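Local coordinates for protein galactose-1-phosphate uridylyltransferase (Bacillus cereus, PDB 4QVU) that is of unknown function but has a HIT-like fold, carries a bound zinc ion and may act as a UDP-glucose:hexose-1-phosphate uridylyltransferase, at residues D72-Y77 and Y185-V190; Y108-P113 and S203-F208. One frame throughout, in Å; residues are numbered along the deposited sequence.

Contact 1 of 2, residues D72-Y77 and Y185-V190; sequences DHIATY and YIQQTV
The amide nitrogen of Gln187 is shared by two backbone carbonyls of the loop facing it, and this fork is a clear case of a helix side chain holding a turn by its main chain. In this HIT-like fold the helix is 179-195, and residues 72-77 form the end of the loop that leads from strand 59-65 into helix 79-97. NE2 of Gln187 donates to O of Ile74 over 2.8 Å and to O of Tyr77 over another 2.8 Å. The two bonds differ in shape. The first is nearly straight, with an N-H...O angle of 169°, and meets the Ile74 carbonyl almost end-on; the second is more bent, and its donor is tilted from the plane of the Tyr77 carbonyl. Both acceptors lie close to the plane of the Gln187 amide, so the pair should fix its rotation as well as its position. The side chain gets there by stretching out, CG trans to the backbone N (chi1 -169°) and the chain extended beyond it.

The loop is itself folded into a tight turn: O of His73 accepts from the backbone N atoms of both Thr76 and Tyr77, and it sits over the centre of the Tyr77 ring. The hydroxyl of that ring is held by Glu66, while O of Ala75 takes a bond from Arg191, one turn on from Gln187 in the same helix.

Beside the polar fork the contact is apolar and buried. The side chains of Ile74 and Val190 cross at about a right angle, and Ile74 also packs on Met82 of helix 79-97. The branch methyl CG2 of Ile74 does the touching, lying 3.7 Å from CA of Gln187 and 3.8 Å from CG1 of Val190.

Contact 2 of 2, residues Y108-P113 and S203-F208; sequences YKNHGP and SYNLFF
His111 and Tyr204 face each other as a hydrogen-bonded pair of antiparallel strands, with their rings inclined by only 21° yet slid so far apart that they barely overlap. What lies over the Tyr204 ring is instead CB of His111, a CH-pi contact 3.7 Å from the ring centroid. Tyr204 reaches this place because its CG stands between the backbone N and carbonyl carbon (chi1 67°), which leans the ring across toward the partner strand. The fully extended Lys109 runs out on the same face and crosses the tyrosine obliquely, its NZ donating to OH of Tyr204 over 3.0 Å.

On the other face Asn205 reaches across to the partner strand: ND2 donates to O of Lys109 over 3.1 Å, with that oxygen in the amide plane, while its OD1 is held by Arg222. The same carbonyl of Lys109 also accepts from N of Leu206, so it is gripped twice. Farther along this face, CB of Tyr108 packs 3.7 Å from CD1 of Phe207.

Strand 104-111 is flanked by strand 123-129, and strand 203-211 by strand 214-222. Helix 179-195 covers Tyr204 and Leu206, whereas Tyr232 of the second subunit meets the Phe207 ring on the opposite face.

In the fold
The two contacts show how one sheet can weld two halves of a chain. Their segments alternate along the sequence, 72-77 and 108-113 coming first and 185-190 and 203-208 later, so each contact joins the N-terminal family region to the C-terminal one. Contact 2 does this through the sheet itself, at neighbouring central strands; contact 1 does it in the layer packed on that sheet, between a loop and helix 179-195, which directly precedes strand 203-211. Their centres are about 12 Å apart, and they touch: CD1 of Ile74 lies 3.4 Å from OH of Tyr204. Both are packing between parts of the fold, away from the zinc site.

Contact 1 of 2, residues D72-Y77 and Y185-V190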
loop_
_atom_site.group_PDB
_atom_site.type_symbol
_atom_site.label_atom_id
_atom_site.label_comp_id
_atom_site.label_asym_id
_atom_site.label_seq_id
_atom_site.Cartn_x
_atom_site.Cartn_y
_atom_site.Cartn_z
ATOM N N ASP A 72 -20.962 -29.345 -13.656
ATOM C CA ASP A 72 -19.506 -29.444 -13.498
ATOM C C ASP A 72 -18.778 -28.096 -13.586
ATOM O O ASP A 72 -19.234 -27.166 -14.259
ATOM C CB ASP A 72 -18.913 -30.379 -14.559
ATOM C CG ASP A 72 -19.056 -31.859 -14.268
ATOM O OD1 ASP A 72 -20.072 -32.252 -13.652
ATOM O OD2 ASP A 72 -18.167 -32.633 -14.685
ATOM N N HIS A 73 -17.619 -28.030 -12.889
ATOM C CA HIS A 73 -16.672 -26.914 -12.808
ATOM C C HIS A 73 -15.260 -27.478 -12.434
ATOM O O HIS A 73 -15.128 -28.702 -12.309
ATOM C CB HIS A 73 -17.160 -25.826 -11.830
ATOM C CG HIS A 73 -17.281 -26.254 -10.401
ATOM N ND1 HIS A 73 -18.341 -27.021 -9.966
ATOM C CD2 HIS A 73 -16.510 -25.931 -9.337
ATOM C CE1 HIS A 73 -18.162 -27.176 -8.666
ATOM N NE2 HIS A 73 -17.078 -26.532 -8.242
ATOM N N ILE A 74 -14.212 -26.605 -12.306
ATOM C CA ILE A 74 -12.805 -26.982 -12.049
ATOM C C ILE A 74 -12.677 -27.985 -10.867
ATOM O O ILE A 74 -11.994 -28.998 -11.034
ATOM C CB ILE A 74 -11.901 -25.739 -11.815
ATOM C CG1 ILE A 74 -11.709 -24.969 -13.142
ATOM C CG2 ILE A 74 -10.540 -26.117 -11.212
ATOM C CD1 ILE A 74 -10.880 -23.698 -13.083
ATOM N N ALA A 75 -13.330 -27.731 -9.715
ATOM C CA ALA A 75 -13.262 -28.597 -8.527
ATOM C C ALA A 75 -13.803 -30.036 -8.774
ATOM O O ALA A 75 -13.327 -30.972 -8.126
ATOM C CB ALA A 75 -14.036 -27.968 -7.386
ATOM N N THR A 76 -14.763 -30.206 -9.711
ATOM C CA THR A 76 -15.422 -31.482 -10.032
ATOM C C THR A 76 -14.681 -32.268 -11.151
ATOM O O THR A 76 -14.594 -33.494 -11.026
ATOM C CB THR A 76 -16.881 -31.196 -10.449
ATOM O OG1 THR A 76 -17.566 -30.663 -9.320
ATOM C CG2 THR A 76 -17.637 -32.427 -10.921
ATOM N N TYR A 77 -14.173 -31.591 -12.222
ATOM C CA TYR A 77 -13.524 -32.206 -13.405
ATOM C C TYR A 77 -12.509 -33.316 -13.091
ATOM O O TYR A 77 -11.763 -33.218 -12.113
ATOM C CB TYR A 77 -12.770 -31.169 -14.264
ATOM C CG TYR A 77 -13.591 -30.020 -14.806
ATOM C CD1 TYR A 77 -14.916 -30.205 -15.194
ATOM C CD2 TYR A 77 -13.011 -28.779 -15.049
ATOM C CE1 TYR A 77 -15.674 -29.152 -15.700
ATOM C CE2 TYR A 77 -13.757 -27.718 -15.557
ATOM C CZ TYR A 77 -15.088 -27.911 -15.885
ATOM O OH TYR A 77 -15.837 -26.874 -16.376
ATOM N N TYR A 185 -2.339 -27.983 -9.917
ATOM C CA TYR A 185 -2.165 -26.955 -8.885
ATOM C C TYR A 185 -3.336 -25.973 -8.901
ATOM O O TYR A 185 -3.786 -25.568 -7.828
ATOM C CB TYR A 185 -0.830 -26.218 -9.063
ATOM C CG TYR A 185 0.334 -26.885 -8.359
ATOM C CD1 TYR A 185 0.740 -28.172 -8.701
ATOM C CD2 TYR A 185 1.068 -26.206 -7.390
ATOM C CE1 TYR A 185 1.810 -28.789 -8.059
ATOM C CE2 TYR A 185 2.150 -26.810 -6.746
ATOM C CZ TYR A 185 2.511 -28.105 -7.079
ATOM O OH TYR A 185 3.578 -28.710 -6.460
ATOM N N ILE A 186 -3.856 -25.619 -10.101
ATOM C CA ILE A 186 -5.023 -24.731 -10.209
ATOM C C ILE A 186 -6.214 -25.438 -9.560
ATOM O O ILE A 186 -6.827 -24.877 -8.659
ATOM C CB ILE A 186 -5.329 -24.301 -11.671
ATOM C CG1 ILE A 186 -4.195 -23.437 -12.258
ATOM C CG2 ILE A 186 -6.675 -23.559 -11.745
ATOM C CD1 ILE A 186 -4.277 -23.244 -13.768
ATOM N N GLN A 187 -6.484 -26.697 -9.961
ATOM C CA GLN A 187 -7.603 -27.483 -9.452
ATOM C C GLN A 187 -7.563 -27.599 -7.926
ATOM O O GLN A 187 -8.590 -27.354 -7.304
ATOM C CB GLN A 187 -7.649 -28.872 -10.082
ATOM C CG GLN A 187 -8.954 -29.595 -9.766
ATOM C CD GLN A 187 -9.079 -30.932 -10.432
ATOM O OE1 GLN A 187 -8.166 -31.766 -10.401
ATOM N NE2 GLN A 187 -10.257 -31.191 -10.971
ATOM N N GLN A 188 -6.400 -27.914 -7.325
ATOM C CA GLN A 188 -6.285 -28.054 -5.865
ATOM C C GLN A 188 -6.476 -26.713 -5.160
ATOM O O GLN A 188 -7.208 -26.667 -4.170
ATOM C CB GLN A 188 -4.939 -28.677 -5.446
ATOM C CG GLN A 188 -4.757 -30.138 -5.879
ATOM C CD GLN A 188 -5.919 -31.022 -5.471
ATOM O OE1 GLN A 188 -6.807 -31.328 -6.278
ATOM N NE2 GLN A 188 -5.969 -31.405 -4.197
ATOM N N THR A 189 -5.875 -25.627 -5.684
ATOM C CA THR A 189 -6.012 -24.303 -5.088
ATOM C C THR A 189 -7.483 -23.881 -5.157
ATOM O O THR A 189 -7.989 -23.380 -4.162
ATOM C CB THR A 189 -5.074 -23.272 -5.747
ATOM O OG1 THR A 189 -3.729 -23.778 -5.775
ATOM C CG2 THR A 189 -5.096 -21.921 -5.029
ATOM N N VAL A 190 -8.174 -24.133 -6.286
ATOM C CA VAL A 190 -9.604 -23.821 -6.464
ATOM C C VAL A 190 -10.429 -24.629 -5.440
ATOM O O VAL A 190 -11.256 -24.041 -4.736
ATOM C CB VAL A 190 -10.072 -24.075 -7.929
ATOM C CG1 VAL A 190 -11.592 -24.236 -8.036
ATOM C CG2 VAL A 190 -9.574 -22.970 -8.856
#

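Contact 2 of 2, residues Y108-P113 and S203-F208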
loop_
_atom_site.group_PDB
_atom_site.type_symbol
_atom_site.label_atom_id
_atom_site.label_comp_id
_atom_site.label_asym_id
_atom_site.label_seq_id
_atom_site.Cartn_x
_atom_site.Cartn_y
_atom_site.Cartn_z
ATOM N N TYR A 108 -8.446 -15.439 -18.865
ATOM C CA TYR A 108 -8.908 -15.367 -17.484
ATOM C C TYR A 108 -10.269 -16.063 -17.327
ATOM O O TYR A 108 -10.951 -16.355 -18.315
ATOM C CB TYR A 108 -8.982 -13.888 -17.002
ATOM C CG TYR A 108 -10.202 -13.103 -17.432
ATOM C CD1 TYR A 108 -10.313 -12.603 -18.726
ATOM C CD2 TYR A 108 -11.209 -12.791 -16.524
ATOM C CE1 TYR A 108 -11.427 -11.865 -19.123
ATOM C CE2 TYR A 108 -12.325 -12.043 -16.908
ATOM C CZ TYR A 108 -12.427 -11.580 -18.207
ATOM O OH TYR A 108 -13.518 -10.841 -18.583
ATOM N N LYS A 109 -10.642 -16.330 -16.066
ATOM C CA LYS A 109 -11.890 -16.979 -15.674
ATOM C C LYS A 109 -12.557 -16.215 -14.536
ATOM O O LYS A 109 -11.874 -15.628 -13.694
ATOM C CB LYS A 109 -11.637 -18.438 -15.245
ATOM C CG LYS A 109 -12.915 -19.192 -14.940
ATOM C CD LYS A 109 -12.741 -20.577 -14.366
ATOM C CE LYS A 109 -14.118 -21.142 -14.117
ATOM N NZ LYS A 109 -14.073 -22.524 -13.590
ATOM N N ASN A 110 -13.893 -16.249 -14.514
ATOM C CA ASN A 110 -14.751 -15.713 -13.457
ATOM C C ASN A 110 -15.639 -16.845 -12.968
ATOM O O ASN A 110 -16.209 -17.555 -13.800
ATOM C CB ASN A 110 -15.585 -14.518 -13.946
ATOM C CG ASN A 110 -14.822 -13.396 -14.597
ATOM O OD1 ASN A 110 -13.685 -13.089 -14.239
ATOM N ND2 ASN A 110 -15.456 -12.731 -15.552
ATOM N N HIS A 111 -15.719 -17.060 -11.647
ATOM C CA HIS A 111 -16.574 -18.092 -11.062
ATOM C C HIS A 111 -17.261 -17.551 -9.829
ATOM O O HIS A 111 -16.598 -17.000 -8.952
ATOM C CB HIS A 111 -15.773 -19.355 -10.724
ATOM C CG HIS A 111 -16.603 -20.470 -10.162
ATOM N ND1 HIS A 111 -16.877 -20.558 -8.805
ATOM C CD2 HIS A 111 -17.177 -21.524 -10.790
ATOM C CE1 HIS A 111 -17.622 -21.642 -8.656
ATOM N NE2 HIS A 111 -17.830 -22.255 -9.821
ATOM N N GLY A 112 -18.573 -17.726 -9.767
ATOM C CA GLY A 112 -19.380 -17.295 -8.635
ATOM C C GLY A 112 -20.011 -15.924 -8.800
ATOM O O GLY A 112 -19.642 -15.173 -9.713
ATOM N N PRO A 113 -20.955 -15.554 -7.900
ATOM C CA PRO A 113 -21.662 -14.275 -8.072
ATOM C C PRO A 113 -20.844 -13.038 -7.675
ATOM O O PRO A 113 -21.352 -11.922 -7.861
ATOM C CB PRO A 113 -22.872 -14.423 -7.146
ATOM C CG PRO A 113 -22.433 -15.382 -6.093
ATOM C CD PRO A 113 -21.528 -16.344 -6.786
ATOM N N SER A 203 -16.785 -17.987 -4.756
ATOM C CA SER A 203 -16.346 -17.163 -5.893
ATOM C C SER A 203 -14.827 -17.021 -5.976
ATOM O O SER A 203 -14.152 -16.845 -4.952
ATOM C CB SER A 203 -16.950 -15.761 -5.834
ATOM O OG SER A 203 -18.364 -15.777 -5.898
ATOM N N TYR A 204 -14.301 -17.028 -7.215
ATOM C CA TYR A 204 -12.882 -16.838 -7.486
ATOM C C TYR A 204 -12.666 -16.383 -8.915
ATOM O O TYR A 204 -13.566 -16.458 -9.756
ATOM C CB TYR A 204 -12.062 -18.131 -7.217
ATOM C CG TYR A 204 -12.352 -19.280 -8.164
ATOM C CD1 TYR A 204 -11.632 -19.438 -9.342
ATOM C CD2 TYR A 204 -13.326 -20.231 -7.862
ATOM C CE1 TYR A 204 -11.894 -20.490 -10.217
ATOM C CE2 TYR A 204 -13.586 -21.296 -8.719
ATOM C CZ TYR A 204 -12.866 -21.424 -9.899
ATOM O OH TYR A 204 -13.113 -22.470 -10.760
ATOM N N ASN A 205 -11.430 -15.983 -9.197
ATOM C CA ASN A 205 -10.954 -15.619 -10.518
ATOM C C ASN A 205 -9.659 -16.313 -10.832
ATOM O O ASN A 205 -8.830 -16.514 -9.934
ATOM C CB ASN A 205 -10.730 -14.113 -10.632
ATOM C CG ASN A 205 -11.931 -13.223 -10.720
ATOM O OD1 ASN A 205 -12.096 -12.333 -9.906
ATOM N ND2 ASN A 205 -12.702 -13.321 -11.777
ATOM N N LEU A 206 -9.456 -16.637 -12.114
ATOM C CA LEU A 206 -8.176 -17.105 -12.629
ATOM C C LEU A 206 -7.658 -16.056 -13.540
ATOM O O LEU A 206 -8.432 -15.544 -14.343
ATOM C CB LEU A 206 -8.211 -18.466 -13.356
ATOM C CG LEU A 206 -8.758 -19.708 -12.666
ATOM C CD1 LEU A 206 -8.572 -20.895 -13.577
ATOM C CD2 LEU A 206 -8.071 -19.979 -11.329
ATOM N N PHE A 207 -6.382 -15.701 -13.413
ATOM C CA PHE A 207 -5.730 -14.759 -14.323
ATOM C C PHE A 207 -4.457 -15.375 -14.817
ATOM O O PHE A 207 -3.667 -15.864 -14.010
ATOM C CB PHE A 207 -5.458 -13.391 -13.690
ATOM C CG PHE A 207 -6.680 -12.707 -13.147
ATOM C CD1 PHE A 207 -7.612 -12.132 -14.004
ATOM C CD2 PHE A 207 -6.900 -12.629 -11.779
ATOM C CE1 PHE A 207 -8.752 -11.519 -13.505
ATOM C CE2 PHE A 207 -8.032 -11.999 -11.281
ATOM C CZ PHE A 207 -8.951 -11.450 -12.147
ATOM N N PHE A 208 -4.262 -15.381 -16.136
ATOM C CA PHE A 208 -3.059 -15.945 -16.715
ATOM C C PHE A 208 -2.184 -14.838 -17.244
ATOM O O PHE A 208 -2.682 -13.814 -17.718
ATOM C CB PHE A 208 -3.392 -16.957 -17.811
ATOM C CG PHE A 208 -3.961 -18.257 -17.293
ATOM C CD1 PHE A 208 -5.320 -18.378 -17.003
ATOM C CD2 PHE A 208 -3.146 -19.375 -17.136
ATOM C CE1 PHE A 208 -5.848 -19.589 -16.541
ATOM C CE2 PHE A 208 -3.679 -20.591 -16.676
ATOM C CZ PHE A 208 -5.028 -20.690 -16.389
#